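Local coordinates for ribonucleoside-diphosphate reductase, alpha chain (PDB 6DQX), which probably reduces ribonucleoside diphosphates to deoxyribonucleotides, as the catalytic alpha subunit of a class Id ribonucleotide reductase, at residues Y84-S89 and L292-L297; S135-D140 and V269-L274; E322-S327 and R335-A340. All blocks are in the same frame, centred on the assembly; numbering follows the deposited sequence.

How the contacts relate
All three contacts are largely buried, but the centre of contact 3 lies about 21 Å from that of the chain, against about 12 and 15 Å for the centres of contacts 1 and 2. Contacts 1 and 2 belong to the same sheet, with centres about 26 Å apart; along the chain, contact 2 is nested inside the loop closed by contact 1. Contact 1 pairs two strands through their backbones, contact 2 lays a loop on a strand with a ring contact and bridging waters, and contact 3 packs two successive helices through apolar groups and a histidine. Strand 288-296, half of contact 1, also meets the helices of contact 3 through Val-289.

Contact 1 of 3, residues Y84-S89 and L292-L297; sequences YFSLSS and LSSMNL
Phe-85 and Met-295 sit across from each other in an antiparallel beta pairing, where the short strand 85-87 joins strand 288-296 of the barrel-domain sheet. Three backbone hydrogen bonds hold the strands together: Ser-86 N to Ser-294 O (2.8 Å), Ser-294 N to Ser-86 O, and Asn-296 N to Tyr-84 O. Phe-85 and Met-295 form a non-hydrogen-bonded pair, and their side chains leave the sheet side by side. Met-295 can be followed outward from CB: CG lies beside the backbone N (chi1 -67°), and further bends at chi2 and chi3 fold the chain toward the neighbouring strand. Met-295 SD then meets the Phe-85 ring at its edge, 3.7 Å from CE1, a Met-aromatic contact with the sulfur 75° off the ring normal. Beyond it, the methyl Met-295 CE turns back to within 3.8 Å of Tyr-84 O. Leu-312 of helix 308-327 covers both side chains, while Phe-76 of helix 72-82 meets the Phe-85 ring. The other face of the sheet is more polar here: Ser-86 and Ser-294 share a water through their hydroxyls, and Ser-86 CB lies 4.2 Å from Ser-294 CB. Farther along, Ser-88 caps the following helix through Ile-91 N, and a second water joins its OG to Leu-292 N. Back on the face of Phe-85, Ser-293 OG turns to its own strand and donates to Leu-292 O at 2.7 Å.

Contact 2 of 3, residues S135-D140 and V269-L274; sequences SAYFGD and VHASNL
A CH-pi contact between Tyr-137 and His-270 joins strand 134-137 of the barrel-domain sheet to the loop between helix 260-264 and strand 288-296. His-270 CB lies over one face of the Tyr-137 ring, 3.6 Å from its centroid and 16° off the normal. The imidazole runs on past the rim beside CD2 and CE2; its plane is tilted 15° from the phenol's, but it is displaced so far along that plane that little stacking results. Tyr-137 holds CG anti to its own backbone N (chi1 178°), which carries the ring out toward the loop, while Gly-139 N covers the opposite face from 3.4 Å above the plane. Ala-271 CB adds an apolar touch, 4.0 Å from Tyr-137 CB. A magnesium ion lies about 4 Å from the Tyr-137 side chain. At the other end of the contact, a water is 2.9 Å from Ser-135 OG and donates to Ser-272 O. Another water binds His-270 ND1 at 2.7 Å, in the imidazole plane, and makes only a weak bond to the tyrosine hydroxyl, whose main partner is Asp-186. The chemistry thus divides: carbon contacts fit the loop to the ring, whereas waters bridge polar groups at both ends.

Contact 3 of 3, residues E322-S327 and R335-A340; sequences EFIEKS and RAHRFA
The side chains of His-337 and Ile-324 cross at about a right angle where helix 308-327 meets helix 334-343. The imidazole presents an edge to Ile-324 O and Ser-327 OG. With CG anti to the backbone N (chi1 174°), the ring reaches Ser-327, and His-337 ND1 donates to Ser-327 OG at 3.1 Å, with the oxygen in the ring plane. The same N-H also leans toward Ile-324 O, 3.3 Å from His-337 ND1, but that second bond is weak and bent to 121°. Ser-327 OG in turn donates to Phe-323 O at 2.8 Å, a carbonyl that also receives Ser-327 N, so the hydroxyl relays between the histidine and its own helix. Beside this polar chain the contact is apolar. Phe-323 turns the edge of its ring to the second helix: CD2 and CE2 touch Ala-340 CB, while CZ reaches Ala-336 CB at 3.8 Å. Ser-327 OG lies over one face of that phenyl ring, toward its rim. Ile-324 brings CG1 to Ala-340 CB from another side, 3.5 Å away, and lays CG2 against His-337 CE1. Val-289 of strand 288-296 touches all three of Phe-323, Ala-336 and Ala-340. The two short helical segments run at 146° with axes 9.3 Å apart at their closest; joined by a brief connection, they form a splayed antiparallel helical hairpin packed against the sheet of the barrel domain.

Contact 1 of 3, residues Y84-S89 and L292-L297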
loop_
_atom_site.group_PDB
_atom_site.type_symbol
_atom_site.label_atom_id
_atom_site.label_comp_id
_atom_site.label_asym_id
_atom_site.label_seq_id
_atom_site.Cartn_x
_atom_site.Cartn_y
_atom_site.Cartn_z
ATOM N N TYR A 84 38.206 16.145 8.688
ATOM C CA TYR A 84 38.165 14.883 9.448
ATOM C C TYR A 84 36.817 14.181 9.422
ATOM O O TYR A 84 36.784 12.984 9.713
ATOM C CB TYR A 84 38.509 15.114 10.918
ATOM C CG TYR A 84 39.884 15.693 11.199
ATOM C CD1 TYR A 84 40.899 15.691 10.242
ATOM C CD2 TYR A 84 40.169 16.205 12.446
ATOM C CE1 TYR A 84 42.146 16.211 10.524
ATOM C CE2 TYR A 84 41.428 16.715 12.745
ATOM C CZ TYR A 84 42.404 16.718 11.782
ATOM O OH TYR A 84 43.655 17.236 12.081
ATOM N N PHE A 85 35.736 14.928 9.160
ATOM C CA PHE A 85 34.325 14.468 9.271
ATOM C C PHE A 85 33.594 14.541 7.965
ATOM O O PHE A 85 33.608 15.574 7.303
ATOM C CB PHE A 85 33.474 15.398 10.167
ATOM C CG PHE A 85 33.828 15.402 11.608
ATOM C CD1 PHE A 85 34.635 14.430 12.181
ATOM C CD2 PHE A 85 33.292 16.391 12.431
ATOM C CE1 PHE A 85 34.932 14.480 13.518
ATOM C CE2 PHE A 85 33.582 16.434 13.776
ATOM C CZ PHE A 85 34.413 15.472 14.323
ATOM N N SER A 86 32.853 13.494 7.652
ATOM C CA SER A 86 31.816 13.548 6.634
ATOM C C SER A 86 30.489 13.387 7.368
ATOM O O SER A 86 30.387 12.569 8.264
ATOM C CB SER A 86 32.027 12.409 5.638
ATOM O OG SER A 86 30.853 12.109 4.918
ATOM N N LEU A 87 29.478 14.166 6.975
ATOM C CA LEU A 87 28.143 14.087 7.559
ATOM C C LEU A 87 27.220 13.455 6.542
ATOM O O LEU A 87 27.422 13.608 5.322
ATOM C CB LEU A 87 27.618 15.476 7.943
ATOM C CG LEU A 87 28.563 16.368 8.737
ATOM C CD1 LEU A 87 27.868 17.670 9.038
ATOM C CD2 LEU A 87 29.019 15.686 10.009
ATOM N N SER A 88 26.214 12.740 7.031
ATOM C CA SER A 88 25.286 12.036 6.152
ATOM C C SER A 88 24.410 13.036 5.404
ATOM O O SER A 88 24.201 14.171 5.865
ATOM C CB SER A 88 24.384 11.094 6.941
ATOM O OG SER A 88 23.441 11.840 7.682
ATOM N N SER A 89 23.872 12.594 4.275
ATOM C CA SER A 89 23.000 13.478 3.492
ATOM C C SER A 89 21.723 13.892 4.236
ATOM O O SER A 89 21.342 15.040 4.119
ATOM C CB SER A 89 22.724 12.938 2.083
ATOM O OG SER A 89 21.990 11.759 2.098
ATOM N N LEU A 292 24.158 8.327 10.899
ATOM C CA LEU A 292 25.542 8.083 10.545
ATOM C C LEU A 292 26.268 9.345 10.224
ATOM O O LEU A 292 25.680 10.354 9.848
ATOM C CB LEU A 292 25.647 7.089 9.393
ATOM C CG LEU A 292 25.335 7.462 7.954
ATOM C CD1 LEU A 292 26.511 8.144 7.263
ATOM C CD2 LEU A 292 24.934 6.231 7.133
ATOM N N SER A 293 27.571 9.262 10.417
ATOM C CA SER A 293 28.521 10.206 9.893
ATOM C C SER A 293 29.847 9.434 9.952
ATOM O O SER A 293 29.881 8.325 10.496
ATOM C CB SER A 293 28.541 11.508 10.697
ATOM O OG SER A 293 27.415 12.331 10.423
ATOM N N SER A 294 30.890 9.975 9.349
ATOM C CA SER A 294 32.089 9.172 9.029
ATOM C C SER A 294 33.397 9.901 9.277
ATOM O O SER A 294 33.532 11.099 8.988
ATOM C CB SER A 294 32.051 8.717 7.570
ATOM O OG SER A 294 30.726 8.307 7.183
ATOM N N MET A 295 34.349 9.157 9.816
ATOM C CA MET A 295 35.706 9.664 9.998
ATOM C C MET A 295 36.528 9.489 8.726
ATOM O O MET A 295 36.511 8.439 8.129
ATOM C CB MET A 295 36.395 8.932 11.143
ATOM C CG MET A 295 35.811 9.206 12.532
ATOM S SD MET A 295 35.856 10.907 13.096
ATOM C CE MET A 295 37.597 11.296 13.015
ATOM N N ASN A 296 37.294 10.518 8.359
ATOM C CA ASN A 296 38.113 10.480 7.164
ATOM C C ASN A 296 39.452 9.872 7.539
ATOM O O ASN A 296 40.308 10.553 8.124
ATOM C CB ASN A 296 38.334 11.890 6.624
ATOM C CG ASN A 296 39.033 11.910 5.293
ATOM O OD1 ASN A 296 39.454 10.883 4.780
ATOM N ND2 ASN A 296 39.224 13.119 4.742
ATOM N N LEU A 297 39.635 8.617 7.161
ATOM C CA LEU A 297 40.876 7.892 7.497
ATOM C C LEU A 297 42.119 8.426 6.797
ATOM O O LEU A 297 43.244 8.137 7.244
ATOM C CB LEU A 297 40.726 6.420 7.192
ATOM C CG LEU A 297 39.569 5.705 7.890
ATOM C CD1 LEU A 297 39.632 4.221 7.625
ATOM C CD2 LEU A 297 39.488 5.966 9.388
HETATM O O HOH W 1 29.038 10.338 6.096
HETATM O O HOH W 2 22.083 9.951 9.295
#

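Contact 2 of 3, residues S135-D140 and V269-L274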
loop_
_atom_site.group_PDB
_atom_site.type_symbol
_atom_site.label_atom_id
_atom_site.label_comp_id
_atom_site.label_asym_id
_atom_site.label_seq_id
_atom_site.Cartn_x
_atom_site.Cartn_y
_atom_site.Cartn_z
ATOM N N SER A 135 13.678 -0.664 4.863
ATOM C CA SER A 135 13.850 -2.091 4.704
ATOM C C SER A 135 12.900 -2.822 5.616
ATOM O O SER A 135 12.432 -2.272 6.639
ATOM C CB SER A 135 15.314 -2.492 5.033
ATOM O OG SER A 135 15.604 -2.149 6.382
ATOM N N ALA A 136 12.673 -4.088 5.307
ATOM C CA ALA A 136 11.845 -4.917 6.154
ATOM C C ALA A 136 12.117 -6.400 6.084
ATOM O O ALA A 136 12.594 -6.944 5.060
ATOM C CB ALA A 136 10.347 -4.624 5.878
ATOM N N TYR A 137 11.794 -7.072 7.173
ATOM C CA TYR A 137 11.935 -8.526 7.268
ATOM C C TYR A 137 10.595 -9.218 6.989
ATOM O O TYR A 137 9.629 -8.979 7.706
ATOM C CB TYR A 137 12.424 -8.930 8.646
ATOM C CG TYR A 137 12.554 -10.420 8.864
ATOM C CD1 TYR A 137 13.457 -11.184 8.114
ATOM C CD2 TYR A 137 11.784 -11.074 9.803
ATOM C CE1 TYR A 137 13.587 -12.560 8.326
ATOM C CE2 TYR A 137 11.888 -12.456 10.011
ATOM C CZ TYR A 137 12.799 -13.187 9.264
ATOM O OH TYR A 137 12.940 -14.543 9.466
ATOM N N PHE A 138 10.614 -10.121 6.009
ATOM C CA PHE A 138 9.423 -10.870 5.511
ATOM C C PHE A 138 9.345 -12.307 5.993
ATOM O O PHE A 138 8.338 -13.003 5.742
ATOM C CB PHE A 138 9.419 -10.854 3.975
ATOM C CG PHE A 138 9.052 -9.538 3.386
ATOM C CD1 PHE A 138 9.945 -8.479 3.396
ATOM C CD2 PHE A 138 7.796 -9.336 2.805
ATOM C CE1 PHE A 138 9.630 -7.259 2.851
ATOM C CE2 PHE A 138 7.489 -8.119 2.258
ATOM C CZ PHE A 138 8.386 -7.066 2.276
ATOM N N GLY A 139 10.379 -12.783 6.686
ATOM C CA GLY A 139 10.523 -14.204 6.955
ATOM C C GLY A 139 9.567 -14.864 7.930
ATOM O O GLY A 139 9.510 -16.096 7.999
ATOM N N ASP A 140 8.836 -14.076 8.714
ATOM C CA ASP A 140 7.818 -14.640 9.596
ATOM C C ASP A 140 6.416 -14.626 8.979
ATOM O O ASP A 140 5.473 -15.100 9.608
ATOM C CB ASP A 140 7.853 -13.962 10.975
ATOM C CG ASP A 140 8.989 -14.497 11.863
ATOM O OD1 ASP A 140 9.548 -15.567 11.581
ATOM O OD2 ASP A 140 9.287 -13.851 12.880
ATOM N N VAL A 269 18.409 -9.996 15.620
ATOM C CA VAL A 269 18.591 -9.245 14.399
ATOM C C VAL A 269 18.055 -10.148 13.284
ATOM O O VAL A 269 18.677 -11.156 12.952
ATOM C CB VAL A 269 20.074 -8.837 14.153
ATOM C CG1 VAL A 269 20.211 -8.048 12.858
ATOM C CG2 VAL A 269 20.588 -7.987 15.321
ATOM N N HIS A 270 16.879 -9.803 12.734
ATOM C CA HIS A 270 16.245 -10.611 11.693
ATOM C C HIS A 270 16.812 -10.367 10.324
ATOM O O HIS A 270 16.750 -11.252 9.446
ATOM C CB HIS A 270 14.725 -10.321 11.620
ATOM C CG HIS A 270 13.999 -10.531 12.911
ATOM N ND1 HIS A 270 13.763 -11.782 13.433
ATOM C CD2 HIS A 270 13.420 -9.655 13.761
ATOM C CE1 HIS A 270 13.105 -11.665 14.574
ATOM N NE2 HIS A 270 12.865 -10.382 14.783
ATOM N N ALA A 271 17.278 -9.136 10.112
ATOM C CA ALA A 271 17.607 -8.607 8.800
ATOM C C ALA A 271 18.525 -7.405 8.960
ATOM O O ALA A 271 18.635 -6.824 10.046
ATOM C CB ALA A 271 16.328 -8.158 8.078
ATOM N N SER A 272 19.149 -7.011 7.869
ATOM C CA SER A 272 19.877 -5.740 7.813
ATOM C C SER A 272 19.060 -4.651 7.099
ATOM O O SER A 272 17.814 -4.765 6.949
ATOM C CB SER A 272 21.282 -6.000 7.218
ATOM O OG SER A 272 22.090 -4.826 7.230
ATOM N N ASN A 273 19.718 -3.575 6.695
ATOM C CA ASN A 273 19.068 -2.408 6.132
ATOM C C ASN A 273 19.250 -2.380 4.618
ATOM O O ASN A 273 19.712 -3.345 4.026
ATOM C CB ASN A 273 19.630 -1.139 6.747
ATOM C CG ASN A 273 21.072 -0.896 6.342
ATOM O OD1 ASN A 273 21.872 -1.815 6.410
ATOM N ND2 ASN A 273 21.395 0.300 5.879
ATOM N N LEU A 274 18.885 -1.257 4.004
ATOM C CA LEU A 274 19.012 -1.085 2.561
ATOM C C LEU A 274 20.434 -1.340 2.044
ATOM O O LEU A 274 20.601 -1.881 0.956
ATOM C CB LEU A 274 18.584 0.330 2.190
ATOM C CG LEU A 274 18.555 0.694 0.719
ATOM C CD1 LEU A 274 17.462 -0.090 0.033
ATOM C CD2 LEU A 274 18.298 2.190 0.568
HETATM O O HOH W 3 15.186 -4.579 7.918
HETATM O O HOH W 4 14.582 -14.197 12.494
#

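Contact 3 of 3, residues E322-S327 and R335-A340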
loop_
_atom_site.group_PDB
_atom_site.type_symbol
_atom_site.label_atom_id
_atom_site.label_comp_id
_atom_site.label_asym_id
_atom_site.label_seq_id
_atom_site.Cartn_x
_atom_site.Cartn_y
_atom_site.Cartn_z
ATOM N N GLU A 322 17.274 14.657 18.079
ATOM C CA GLU A 322 16.404 15.318 17.097
ATOM C C GLU A 322 15.387 14.373 16.464
ATOM O O GLU A 322 14.189 14.724 16.350
ATOM C CB GLU A 322 17.194 16.018 15.985
ATOM C CG GLU A 322 16.273 16.673 14.969
ATOM C CD GLU A 322 16.990 17.494 13.949
ATOM O OE1 GLU A 322 17.339 18.634 14.282
ATOM O OE2 GLU A 322 17.185 16.997 12.817
ATOM N N PHE A 323 15.845 13.199 16.012
ATOM C CA PHE A 323 14.912 12.233 15.472
ATOM C C PHE A 323 13.820 11.930 16.500
ATOM O O PHE A 323 12.631 11.893 16.146
ATOM C CB PHE A 323 15.569 10.933 14.987
ATOM C CG PHE A 323 14.577 9.857 14.704
ATOM C CD1 PHE A 323 13.882 9.839 13.488
ATOM C CD2 PHE A 323 14.249 8.920 15.671
ATOM C CE1 PHE A 323 12.909 8.883 13.253
ATOM C CE2 PHE A 323 13.272 7.958 15.436
ATOM C CZ PHE A 323 12.608 7.936 14.226
ATOM N N ILE A 324 14.211 11.688 17.746
ATOM C CA ILE A 324 13.236 11.366 18.795
ATOM C C ILE A 324 12.225 12.512 18.907
ATOM O O ILE A 324 11.019 12.244 18.901
ATOM C CB ILE A 324 13.935 11.021 20.132
ATOM C CG1 ILE A 324 14.650 9.663 20.013
ATOM C CG2 ILE A 324 12.960 10.992 21.328
ATOM C CD1 ILE A 324 15.799 9.493 20.982
ATOM N N GLU A 325 12.701 13.754 18.992
ATOM C CA GLU A 325 11.801 14.923 19.179
ATOM C C GLU A 325 10.843 15.093 17.990
ATOM O O GLU A 325 9.642 15.356 18.176
ATOM C CB GLU A 325 12.619 16.202 19.405
ATOM C CG GLU A 325 11.846 17.505 19.614
ATOM C CD GLU A 325 10.856 17.464 20.774
ATOM O OE1 GLU A 325 9.855 18.219 20.707
ATOM O OE2 GLU A 325 11.061 16.689 21.745
ATOM N N LYS A 326 11.376 14.944 16.780
ATOM C CA LYS A 326 10.591 15.098 15.555
ATOM C C LYS A 326 9.577 13.993 15.340
ATOM O O LYS A 326 8.453 14.256 14.862
ATOM C CB LYS A 326 11.505 15.179 14.328
ATOM C CG LYS A 326 12.230 16.496 14.184
ATOM C CD LYS A 326 12.945 16.539 12.844
ATOM C CE LYS A 326 13.454 17.920 12.506
ATOM N NZ LYS A 326 13.910 17.911 11.084
ATOM N N SER A 327 9.970 12.758 15.658
ATOM C CA SER A 327 9.112 11.593 15.446
ATOM C C SER A 327 8.008 11.388 16.473
ATOM O O SER A 327 7.122 10.570 16.233
ATOM C CB SER A 327 9.939 10.304 15.363
ATOM O OG SER A 327 10.613 10.061 16.569
ATOM N N ARG A 335 6.785 3.056 16.035
ATOM C CA ARG A 335 7.679 1.922 16.325
ATOM C C ARG A 335 9.130 2.375 16.282
ATOM O O ARG A 335 9.942 1.863 17.054
ATOM C CB ARG A 335 7.468 0.749 15.363
ATOM C CG ARG A 335 6.083 0.125 15.476
ATOM C CD ARG A 335 6.036 -1.297 14.996
ATOM N NE ARG A 335 6.222 -1.367 13.551
ATOM C CZ ARG A 335 6.056 -2.458 12.809
ATOM N NH1 ARG A 335 5.753 -3.620 13.358
ATOM N NH2 ARG A 335 6.248 -2.395 11.496
ATOM N N ALA A 336 9.440 3.297 15.370
ATOM C CA ALA A 336 10.790 3.865 15.244
ATOM C C ALA A 336 11.069 4.848 16.382
ATOM O O ALA A 336 12.178 4.898 16.925
ATOM C CB ALA A 336 10.964 4.542 13.921
ATOM N N HIS A 337 10.067 5.646 16.725
ATOM C CA HIS A 337 10.198 6.556 17.880
ATOM C C HIS A 337 10.546 5.778 19.138
ATOM O O HIS A 337 11.483 6.180 19.881
ATOM C CB HIS A 337 8.908 7.348 18.077
ATOM C CG HIS A 337 8.898 8.181 19.316
ATOM N ND1 HIS A 337 9.490 9.412 19.370
ATOM C CD2 HIS A 337 8.419 7.937 20.552
ATOM C CE1 HIS A 337 9.360 9.906 20.589
ATOM N NE2 HIS A 337 8.704 9.036 21.320
ATOM N N ARG A 338 9.837 4.664 19.362
ATOM C CA ARG A 338 10.066 3.781 20.492
ATOM C C ARG A 338 11.503 3.228 20.455
ATOM O O ARG A 338 12.243 3.299 21.449
ATOM C CB ARG A 338 9.062 2.630 20.504
ATOM C CG ARG A 338 9.275 1.656 21.646
ATOM C CD ARG A 338 8.143 0.667 21.743
ATOM N NE ARG A 338 8.463 -0.423 22.652
ATOM C CZ ARG A 338 8.414 -0.367 23.988
ATOM N NH1 ARG A 338 8.079 0.733 24.638
ATOM N NH2 ARG A 338 8.722 -1.448 24.679
ATOM N N PHE A 339 11.898 2.701 19.308
ATOM C CA PHE A 339 13.251 2.172 19.175
ATOM C C PHE A 339 14.317 3.183 19.495
ATOM O O PHE A 339 15.215 2.901 20.297
ATOM C CB PHE A 339 13.522 1.604 17.759
ATOM C CG PHE A 339 14.903 1.024 17.621
ATOM C CD1 PHE A 339 15.975 1.839 17.313
ATOM C CD2 PHE A 339 15.119 -0.329 17.828
ATOM C CE1 PHE A 339 17.257 1.321 17.166
ATOM C CE2 PHE A 339 16.397 -0.866 17.717
ATOM C CZ PHE A 339 17.462 -0.041 17.391
ATOM N N ALA A 340 14.251 4.343 18.859
ATOM C CA ALA A 340 15.233 5.391 19.084
ATOM C C ALA A 340 15.294 5.797 20.561
ATOM O O ALA A 340 16.379 5.875 21.121
ATOM C CB ALA A 340 14.962 6.611 18.249
#